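Local coordinates for aminotransferase (PDB 6L1O), which is a pyridoxal-phosphate-dependent aminotransferase that belongs to the pathway making the dipeptide antibiotic bacilysin, at residues E77-F82 / V97-G102; A105-L110 / A232-F237. All blocks are in the same frame, centred on the assembly; numbering follows the deposited sequence.

Contact 1. Residues E77-F82 / V97-G102; sequences EAIAAF and VALFGG. With PLP (pyridoxal-5'-phosphate), chain E.
I79 of helix 73-87 lies against V97 and L99 of edge strand 97-100, in the seven-stranded mixed sheet of a class I aminotransferase. Every contact across the pair is apolar, and no hydrogen bond joins the two segments. I79 and V97 have the nearest backbones, with CA atoms 7.8 Å apart. The I79 side chain reaches the strand with two branches. CG2 stands anti to the backbone N and lies close to both methyls of V97, 4.0 Å from CG1 of that residue. CG1 takes the place beside the backbone N (chi1 -70°) and carries CD1 out to where it touches both V97 and L99. The I79 side chain is buried; it also packs on F250 and V252 of strand 249-253 and on L284 of helix 274-285.

The strand is held by hydrogen bonds to its other neighbours. Its backbone pairs with A249 and A251, and L99 O accepts a bond from Q265 NE2. Past the strand, G101 centres an inverse gamma turn. G102 then takes the N-cap position of helix 103-114, beside the cofactor phosphate: its C is 3.8 Å from PLP O2P. At the apolar centre, I79 CD1 meets V97 CG1 at 3.6 Å and L99 CD2 at 3.8 Å.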
ATOM      1  N   GLU B  77      10.341  -8.298  16.000  1.00 18.13           N
ATOM      2  CA  GLU B  77      11.376  -9.022  16.712  1.00 21.11           C
ATOM      3  C   GLU B  77      12.349  -9.722  15.742  1.00 18.71           C
ATOM      4  O   GLU B  77      13.551  -9.699  15.951  1.00 19.30           O
ATOM      5  CB  GLU B  77      10.762 -10.025  17.703  1.00 23.79           C
ATOM      6  CG  GLU B  77      10.048  -9.366  18.869  1.00 32.91           C
ATOM      7  CD  GLU B  77       8.798 -10.103  19.401  1.00 45.36           C
ATOM      8  OE1 GLU B  77       8.677 -11.353  19.271  1.00 52.49           O
ATOM      9  OE2 GLU B  77       7.889  -9.437  19.973  1.00 46.74           O
ATOM     10  N   ALA B  78      11.841 -10.317  14.672  1.00 18.86           N
ATOM     11  CA  ALA B  78      12.721 -10.961  13.655  1.00 16.82           C
ATOM     12  C   ALA B  78      13.608  -9.922  12.985  1.00 15.80           C
ATOM     13  O   ALA B  78      14.785 -10.149  12.755  1.00 14.69           O
ATOM     14  CB  ALA B  78      11.908 -11.719  12.622  1.00 16.51           C
ATOM     15  N   ILE B  79      13.046  -8.743  12.734  1.00 15.54           N
ATOM     16  CA  ILE B  79      13.795  -7.650  12.163  1.00 14.09           C
ATOM     17  C   ILE B  79      14.905  -7.214  13.108  1.00 15.79           C
ATOM     18  O   ILE B  79      16.081  -7.087  12.698  1.00 13.48           O
ATOM     19  CB  ILE B  79      12.862  -6.482  11.799  1.00 15.34           C
ATOM     20  CG1 ILE B  79      11.998  -6.908  10.593  1.00 14.47           C
ATOM     21  CG2 ILE B  79      13.640  -5.205  11.499  1.00 14.82           C
ATOM     22  CD1 ILE B  79      10.840  -5.985  10.282  1.00 14.29           C
ATOM     23  N   ALA B  80      14.588  -7.067  14.388  1.00 17.20           N
ATOM     24  CA  ALA B  80      15.648  -6.650  15.340  1.00 17.07           C
ATOM     25  C   ALA B  80      16.762  -7.713  15.407  1.00 16.41           C
ATOM     26  O   ALA B  80      17.944  -7.365  15.414  1.00 16.93           O
ATOM     27  CB  ALA B  80      15.072  -6.326  16.712  1.00 16.03           C
ATOM     28  N   ALA B  81      16.379  -8.988  15.462  1.00 19.63           N
ATOM     29  CA  ALA B  81      17.331 -10.097  15.548  1.00 20.24           C
ATOM     30  C   ALA B  81      18.194 -10.129  14.268  1.00 19.80           C
ATOM     31  O   ALA B  81      19.387 -10.317  14.326  1.00 20.15           O
ATOM     32  CB  ALA B  81      16.613 -11.409  15.735  1.00 17.67           C
ATOM     33  N   PHE B  82      17.585  -9.819  13.144  1.00 14.87           N
ATOM     34  CA  PHE B  82      18.287  -9.802  11.873  1.00 15.93           C
ATOM     35  C   PHE B  82      19.345  -8.691  11.820  1.00 17.87           C
ATOM     36  O   PHE B  82      20.502  -8.925  11.406  1.00 21.00           O
ATOM     37  CB  PHE B  82      17.276  -9.631  10.739  1.00 16.12           C
ATOM     38  CG  PHE B  82      17.882  -9.638   9.375  1.00 17.28           C
ATOM     39  CD1 PHE B  82      18.163 -10.847   8.735  1.00 20.18           C
ATOM     40  CD2 PHE B  82      18.136  -8.446   8.700  1.00 18.30           C
ATOM     41  CE1 PHE B  82      18.692 -10.863   7.462  1.00 20.45           C
ATOM     42  CE2 PHE B  82      18.670  -8.466   7.381  1.00 20.50           C
ATOM     43  CZ  PHE B  82      18.935  -9.666   6.779  1.00 20.94           C
ATOM     44  N   VAL B  97      10.919   0.159  14.439  1.00 15.72           N
ATOM     45  CA  VAL B  97      10.619  -0.608  13.219  1.00 16.43           C
ATOM     46  C   VAL B  97       9.252  -0.271  12.690  1.00 15.84           C
ATOM     47  O   VAL B  97       8.286  -0.251  13.430  1.00 16.59           O
ATOM     48  CB  VAL B  97      10.678  -2.126  13.497  1.00 15.89           C
ATOM     49  CG1 VAL B  97      10.439  -2.925  12.207  1.00 16.24           C
ATOM     50  CG2 VAL B  97      12.022  -2.495  14.130  1.00 16.77           C
ATOM     51  N   ALA B  98       9.148  -0.066  11.379  1.00 15.07           N
ATOM     52  CA  ALA B  98       7.885   0.035  10.711  1.00 15.36           C
ATOM     53  C   ALA B  98       7.906  -0.824   9.450  1.00 16.17           C
ATOM     54  O   ALA B  98       8.941  -0.914   8.818  1.00 16.46           O
ATOM     55  CB  ALA B  98       7.558   1.461  10.353  1.00 17.08           C
ATOM     56  N   LEU B  99       6.752  -1.424   9.123  1.00 14.94           N
ATOM     57  CA  LEU B  99       6.578  -2.273   7.934  1.00 17.36           C
ATOM     58  C   LEU B  99       5.937  -1.546   6.788  1.00 16.43           C
ATOM     59  O   LEU B  99       5.074  -0.684   6.975  1.00 17.47           O
ATOM     60  CB  LEU B  99       5.684  -3.483   8.286  1.00 18.41           C
ATOM     61  CG  LEU B  99       5.957  -4.167   9.611  1.00 18.49           C
ATOM     62  CD1 LEU B  99       5.047  -5.356   9.822  1.00 20.00           C
ATOM     63  CD2 LEU B  99       7.388  -4.614   9.629  1.00 20.35           C
ATOM     64  N   PHE B 100       6.305  -1.949   5.582  1.00 13.97           N
ATOM     65  CA  PHE B 100       5.798  -1.351   4.361  1.00 14.88           C
ATOM     66  C   PHE B 100       5.428  -2.444   3.340  1.00 15.00           C
ATOM     67  O   PHE B 100       6.039  -3.497   3.335  1.00 15.11           O
ATOM     68  CB  PHE B 100       6.906  -0.511   3.702  1.00 14.81           C
ATOM     69  CG  PHE B 100       7.304   0.711   4.460  1.00 16.28           C
ATOM     70  CD1 PHE B 100       6.367   1.668   4.792  1.00 17.40           C
ATOM     71  CD2 PHE B 100       8.603   0.896   4.850  1.00 17.85           C
ATOM     72  CE1 PHE B 100       6.745   2.817   5.477  1.00 17.03           C
ATOM     73  CE2 PHE B 100       8.984   2.025   5.556  1.00 19.20           C
ATOM     74  CZ  PHE B 100       8.040   3.003   5.840  1.00 20.30           C
ATOM     75  N   GLY B 101       4.492  -2.150   2.458  1.00 12.00           N
ATOM     76  CA  GLY B 101       4.197  -3.012   1.321  1.00 15.05           C
ATOM     77  C   GLY B 101       5.185  -2.778   0.183  1.00 16.10           C
ATOM     78  O   GLY B 101       4.789  -2.323  -0.904  1.00 18.75           O
ATOM     79  N   GLY B 102       6.465  -3.026   0.466  1.00 16.20           N
ATOM     80  CA  GLY B 102       7.561  -2.862  -0.505  1.00 17.25           C
ATOM     81  C   GLY B 102       8.271  -1.525  -0.358  1.00 17.35           C
ATOM     82  O   GLY B 102       7.724  -0.557   0.165  1.00 14.59           O
TER
HETATM   83  N1  PLP E 401      15.669   1.007  -3.947  1.00 19.85           N
HETATM   84  C2  PLP E 401      16.397   0.765  -5.052  1.00 19.71           C
HETATM   85  C2A PLP E 401      17.498   1.690  -5.483  1.00 19.38           C
HETATM   86  C3  PLP E 401      16.059  -0.340  -5.920  1.00 20.79           C
HETATM   87  O3  PLP E 401      16.702  -0.620  -7.059  1.00 20.76           O
HETATM   88  C4  PLP E 401      15.017  -1.188  -5.463  1.00 26.00           C
HETATM   89  C4A PLP E 401      14.463  -2.080  -6.546  1.00 34.09           C
HETATM   90  C5  PLP E 401      14.282  -0.871  -4.247  1.00 24.32           C
HETATM   91  C6  PLP E 401      14.686   0.232  -3.509  1.00 22.51           C
HETATM   92  C5A PLP E 401      13.223  -1.769  -3.680  1.00 22.73           C
HETATM   93  O4P PLP E 401      12.094  -1.920  -4.422  1.00 20.62           O
HETATM   94  P   PLP E 401      10.797  -2.677  -3.773  1.00 16.73           P
HETATM   95  O1P PLP E 401       9.678  -1.716  -3.957  1.00 14.39           O
HETATM   96  O2P PLP E 401      11.064  -3.101  -2.345  1.00 16.02           O
HETATM   97  O3P PLP E 401      10.639  -3.907  -4.624  1.00 16.38           O

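Contact 2. Residues A105-L110 / A232-F237; sequences AGLYVL and AELYSF. With PLP (pyridoxal-5'-phosphate), chain E.
Between 105-110 and 232-237, the CA atoms of G106 and L234 are the nearest pair, 7.4 Å apart, and no hydrogen bond joins the segments. L234 fills this gap. Its CG stands anti to the backbone N (chi1 -177°), and both methyls reach the helix. CD1 lies 4.3 Å from G106 CA, where the lack of a side chain on the glycine lets the methyl come over the helix backbone. CD2 meets L107 on two atoms, 3.9 Å from L107 CG and the same distance from L107 CD2. The two leucine side chains cross at about a right angle. L110 also points its CB toward the strand, one turn further along.

The strand ends at the cofactor. S236 OG donates a hydrogen bond of 2.5 Å to PLP O2P. S236 OG also accepts from S238 N, so it caps the following helix while it holds the phosphate. This bond helps fix the hydroxyl beside the anion. G103 N, at the start of helix 103-114, also binds PLP. Helix start and strand end thus meet at the phosphate, as in class I aminotransferases.

L234 pairs by backbone with H205 and F207, on the side of strand 202-206, and E233 pairs with V252 of strand 249-253. L107 packs on Y128 and on Y131 of helix 130-137, while V109 and L110 pack on helix 255-266.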
ATOM      1  N   ALA B 105       6.540   1.710  -1.716  1.00 15.64           N
ATOM      2  CA  ALA B 105       5.559   2.293  -0.742  1.00 15.62           C
ATOM      3  C   ALA B 105       6.229   2.984   0.430  1.00 15.68           C
ATOM      4  O   ALA B 105       5.792   4.076   0.845  1.00 18.14           O
ATOM      5  CB  ALA B 105       4.590   1.231  -0.245  1.00 16.11           C
ATOM      6  N   GLY B 106       7.316   2.410   0.932  1.00 11.84           N
ATOM      7  CA  GLY B 106       8.086   3.009   1.984  1.00 14.07           C
ATOM      8  C   GLY B 106       8.645   4.378   1.628  1.00 16.87           C
ATOM      9  O   GLY B 106       8.596   5.298   2.442  1.00 15.79           O
ATOM     10  N   LEU B 107       9.161   4.517   0.419  1.00 15.65           N
ATOM     11  CA  LEU B 107       9.668   5.811  -0.040  1.00 15.59           C
ATOM     12  C   LEU B 107       8.568   6.847  -0.136  1.00 14.08           C
ATOM     13  O   LEU B 107       8.790   8.043   0.155  1.00 17.62           O
ATOM     14  CB  LEU B 107      10.369   5.708  -1.401  1.00 17.46           C
ATOM     15  CG  LEU B 107      11.640   4.871  -1.494  1.00 16.74           C
ATOM     16  CD1 LEU B 107      11.891   4.621  -2.985  1.00 18.82           C
ATOM     17  CD2 LEU B 107      12.777   5.605  -0.864  1.00 19.05           C
ATOM     18  N   TYR B 108       7.379   6.446  -0.535  1.00 14.65           N
ATOM     19  CA  TYR B 108       6.255   7.384  -0.612  1.00 16.12           C
ATOM     20  C   TYR B 108       5.849   7.840   0.802  1.00 17.34           C
ATOM     21  O   TYR B 108       5.700   9.032   1.055  1.00 17.70           O
ATOM     22  CB  TYR B 108       5.064   6.774  -1.337  1.00 15.53           C
ATOM     23  CG  TYR B 108       3.818   7.587  -1.206  1.00 17.01           C
ATOM     24  CD1 TYR B 108       3.637   8.725  -1.998  1.00 17.79           C
ATOM     25  CD2 TYR B 108       2.790   7.225  -0.323  1.00 17.73           C
ATOM     26  CE1 TYR B 108       2.516   9.505  -1.895  1.00 19.74           C
ATOM     27  CE2 TYR B 108       1.621   8.023  -0.214  1.00 19.55           C
ATOM     28  CZ  TYR B 108       1.506   9.153  -1.024  1.00 19.82           C
ATOM     29  OH  TYR B 108       0.421   9.948  -0.961  1.00 23.43           O
ATOM     30  N   VAL B 109       5.673   6.881   1.692  1.00 16.25           N
ATOM     31  CA  VAL B 109       5.243   7.182   3.099  1.00 16.66           C
ATOM     32  C   VAL B 109       6.286   8.064   3.785  1.00 16.46           C
ATOM     33  O   VAL B 109       5.946   9.037   4.446  1.00 16.36           O
ATOM     34  CB  VAL B 109       4.979   5.893   3.873  1.00 16.12           C
ATOM     35  CG1 VAL B 109       4.717   6.154   5.367  1.00 16.68           C
ATOM     36  CG2 VAL B 109       3.841   5.116   3.239  1.00 15.14           C
ATOM     37  N   LEU B 110       7.566   7.744   3.591  1.00 18.50           N
ATOM     38  CA  LEU B 110       8.620   8.442   4.265  1.00 17.67           C
ATOM     39  C   LEU B 110       8.681   9.875   3.810  1.00 19.11           C
ATOM     40  O   LEU B 110       8.760  10.769   4.652  1.00 23.16           O
ATOM     41  CB  LEU B 110       9.969   7.746   4.103  1.00 17.99           C
ATOM     42  CG  LEU B 110      10.197   6.481   4.944  1.00 19.17           C
ATOM     43  CD1 LEU B 110      11.391   5.675   4.417  1.00 18.08           C
ATOM     44  CD2 LEU B 110      10.401   6.823   6.381  1.00 18.58           C
ATOM     45  N   ALA B 232      16.882   7.035   9.080  1.00 17.71           N
ATOM     46  CA  ALA B 232      16.317   5.684   9.082  1.00 17.68           C
ATOM     47  C   ALA B 232      16.833   4.976   7.848  1.00 16.65           C
ATOM     48  O   ALA B 232      17.281   5.645   6.894  1.00 18.93           O
ATOM     49  CB  ALA B 232      14.808   5.735   9.047  1.00 17.50           C
ATOM     50  N   GLU B 233      16.769   3.656   7.882  1.00 16.32           N
ATOM     51  CA  GLU B 233      17.247   2.846   6.763  1.00 16.25           C
ATOM     52  C   GLU B 233      16.061   2.018   6.253  1.00 15.26           C
ATOM     53  O   GLU B 233      15.323   1.457   7.044  1.00 15.55           O
ATOM     54  CB  GLU B 233      18.391   1.972   7.212  1.00 17.79           C
ATOM     55  CG  GLU B 233      18.951   1.037   6.166  1.00 19.71           C
ATOM     56  CD  GLU B 233      20.339   0.555   6.571  1.00 19.82           C
ATOM     57  OE1 GLU B 233      21.358   1.141   6.089  1.00 22.18           O
ATOM     58  OE2 GLU B 233      20.377  -0.372   7.391  1.00 21.30           O
ATOM     59  N   LEU B 234      15.897   2.001   4.931  1.00 14.41           N
ATOM     60  CA  LEU B 234      14.887   1.258   4.260  1.00 14.58           C
ATOM     61  C   LEU B 234      15.489  -0.057   3.754  1.00 15.95           C
ATOM     62  O   LEU B 234      16.428  -0.035   2.948  1.00 14.17           O
ATOM     63  CB  LEU B 234      14.300   2.061   3.095  1.00 14.20           C
ATOM     64  CG  LEU B 234      13.140   1.432   2.303  1.00 16.68           C
ATOM     65  CD1 LEU B 234      11.892   1.296   3.131  1.00 18.97           C
ATOM     66  CD2 LEU B 234      12.821   2.227   1.076  1.00 18.06           C
ATOM     67  N   TYR B 235      14.926  -1.159   4.203  1.00 14.01           N
ATOM     68  CA  TYR B 235      15.357  -2.507   3.868  1.00 13.87           C
ATOM     69  C   TYR B 235      14.227  -3.212   3.103  1.00 14.84           C
ATOM     70  O   TYR B 235      13.104  -3.257   3.599  1.00 13.75           O
ATOM     71  CB  TYR B 235      15.720  -3.317   5.122  1.00 14.45           C
ATOM     72  CG  TYR B 235      16.488  -4.602   4.786  1.00 15.19           C
ATOM     73  CD1 TYR B 235      17.891  -4.614   4.731  1.00 17.06           C
ATOM     74  CD2 TYR B 235      15.829  -5.720   4.316  1.00 14.43           C
ATOM     75  CE1 TYR B 235      18.599  -5.759   4.364  1.00 17.11           C
ATOM     76  CE2 TYR B 235      16.527  -6.854   3.920  1.00 17.26           C
ATOM     77  CZ  TYR B 235      17.931  -6.867   3.951  1.00 17.47           C
ATOM     78  OH  TYR B 235      18.598  -8.013   3.527  1.00 16.85           O
ATOM     79  N   SER B 236      14.523  -3.741   1.923  1.00 12.43           N
ATOM     80  CA  SER B 236      13.542  -4.506   1.112  1.00 13.11           C
ATOM     81  C   SER B 236      13.787  -6.029   1.102  1.00 13.12           C
ATOM     82  O   SER B 236      14.922  -6.497   1.093  1.00 12.54           O
ATOM     83  CB  SER B 236      13.555  -3.977  -0.320  1.00 13.69           C
ATOM     84  OG  SER B 236      12.625  -4.706  -1.129  1.00 15.44           O
ATOM     85  N   PHE B 237      12.709  -6.802   1.018  1.00 13.06           N
ATOM     86  CA  PHE B 237      12.832  -8.228   0.837  1.00 13.65           C
ATOM     87  C   PHE B 237      13.118  -8.577  -0.632  1.00 13.72           C
ATOM     88  O   PHE B 237      13.517  -9.677  -0.912  1.00 14.51           O
ATOM     89  CB  PHE B 237      11.563  -8.941   1.351  1.00 14.53           C
ATOM     90  CG  PHE B 237      11.484  -9.017   2.861  1.00 14.46           C
ATOM     91  CD1 PHE B 237      11.900 -10.118   3.562  1.00 14.34           C
ATOM     92  CD2 PHE B 237      11.001  -7.923   3.562  1.00 14.62           C
ATOM     93  CE1 PHE B 237      11.879 -10.131   4.970  1.00 15.63           C
ATOM     94  CE2 PHE B 237      10.932  -7.932   4.944  1.00 15.30           C
ATOM     95  CZ  PHE B 237      11.411  -9.017   5.657  1.00 15.50           C
TER
HETATM   96  N1  PLP E 401      15.669   1.007  -3.947  1.00 19.85           N
HETATM   97  C2  PLP E 401      16.397   0.765  -5.052  1.00 19.71           C
HETATM   98  C2A PLP E 401      17.498   1.690  -5.483  1.00 19.38           C
HETATM   99  C3  PLP E 401      16.059  -0.340  -5.920  1.00 20.79           C
HETATM  100  O3  PLP E 401      16.702  -0.620  -7.059  1.00 20.76           O
HETATM  101  C4  PLP E 401      15.017  -1.188  -5.463  1.00 26.00           C
HETATM  102  C4A PLP E 401      14.463  -2.080  -6.546  1.00 34.09           C
HETATM  103  C5  PLP E 401      14.282  -0.871  -4.247  1.00 24.32           C
HETATM  104  C6  PLP E 401      14.686   0.232  -3.509  1.00 22.51           C
HETATM  105  C5A PLP E 401      13.223  -1.769  -3.680  1.00 22.73           C
HETATM  106  O4P PLP E 401      12.094  -1.920  -4.422  1.00 20.62           O
HETATM  107  P   PLP E 401      10.797  -2.677  -3.773  1.00 16.73           P
HETATM  108  O1P PLP E 401       9.678  -1.716  -3.957  1.00 14.39           O
HETATM  109  O2P PLP E 401      11.064  -3.101  -2.345  1.00 16.02           O
HETATM  110  O3P PLP E 401      10.639  -3.907  -4.624  1.00 16.38           O

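The centres of contact 1 and contact 2 are 11 Å apart, and both reach the same sheet. Strand 97-100 of contact 1 runs through the glycine turn into helix 103-114 of contact 2. F100 joins them: its CG lies 3.5 Å from G106 CA, its CD2 is 3.7 Å from L234 CD1, and its CE1 is 3.9 Å from V109 CB. On another side, the F82 ring meets Y235 edge-to-face. One segment of each contact, 97-102 and 232-237, ends at PLP, where G102 and S236 lie near the same phosphate oxygen, O2P. S238, N178, R247 and Y66 of the second subunit also bond to the cofactor. Strand 97-100, helix 103-114 and strand 231-236 thus converge on the phosphate, and helix 73-87 packs on the first of them.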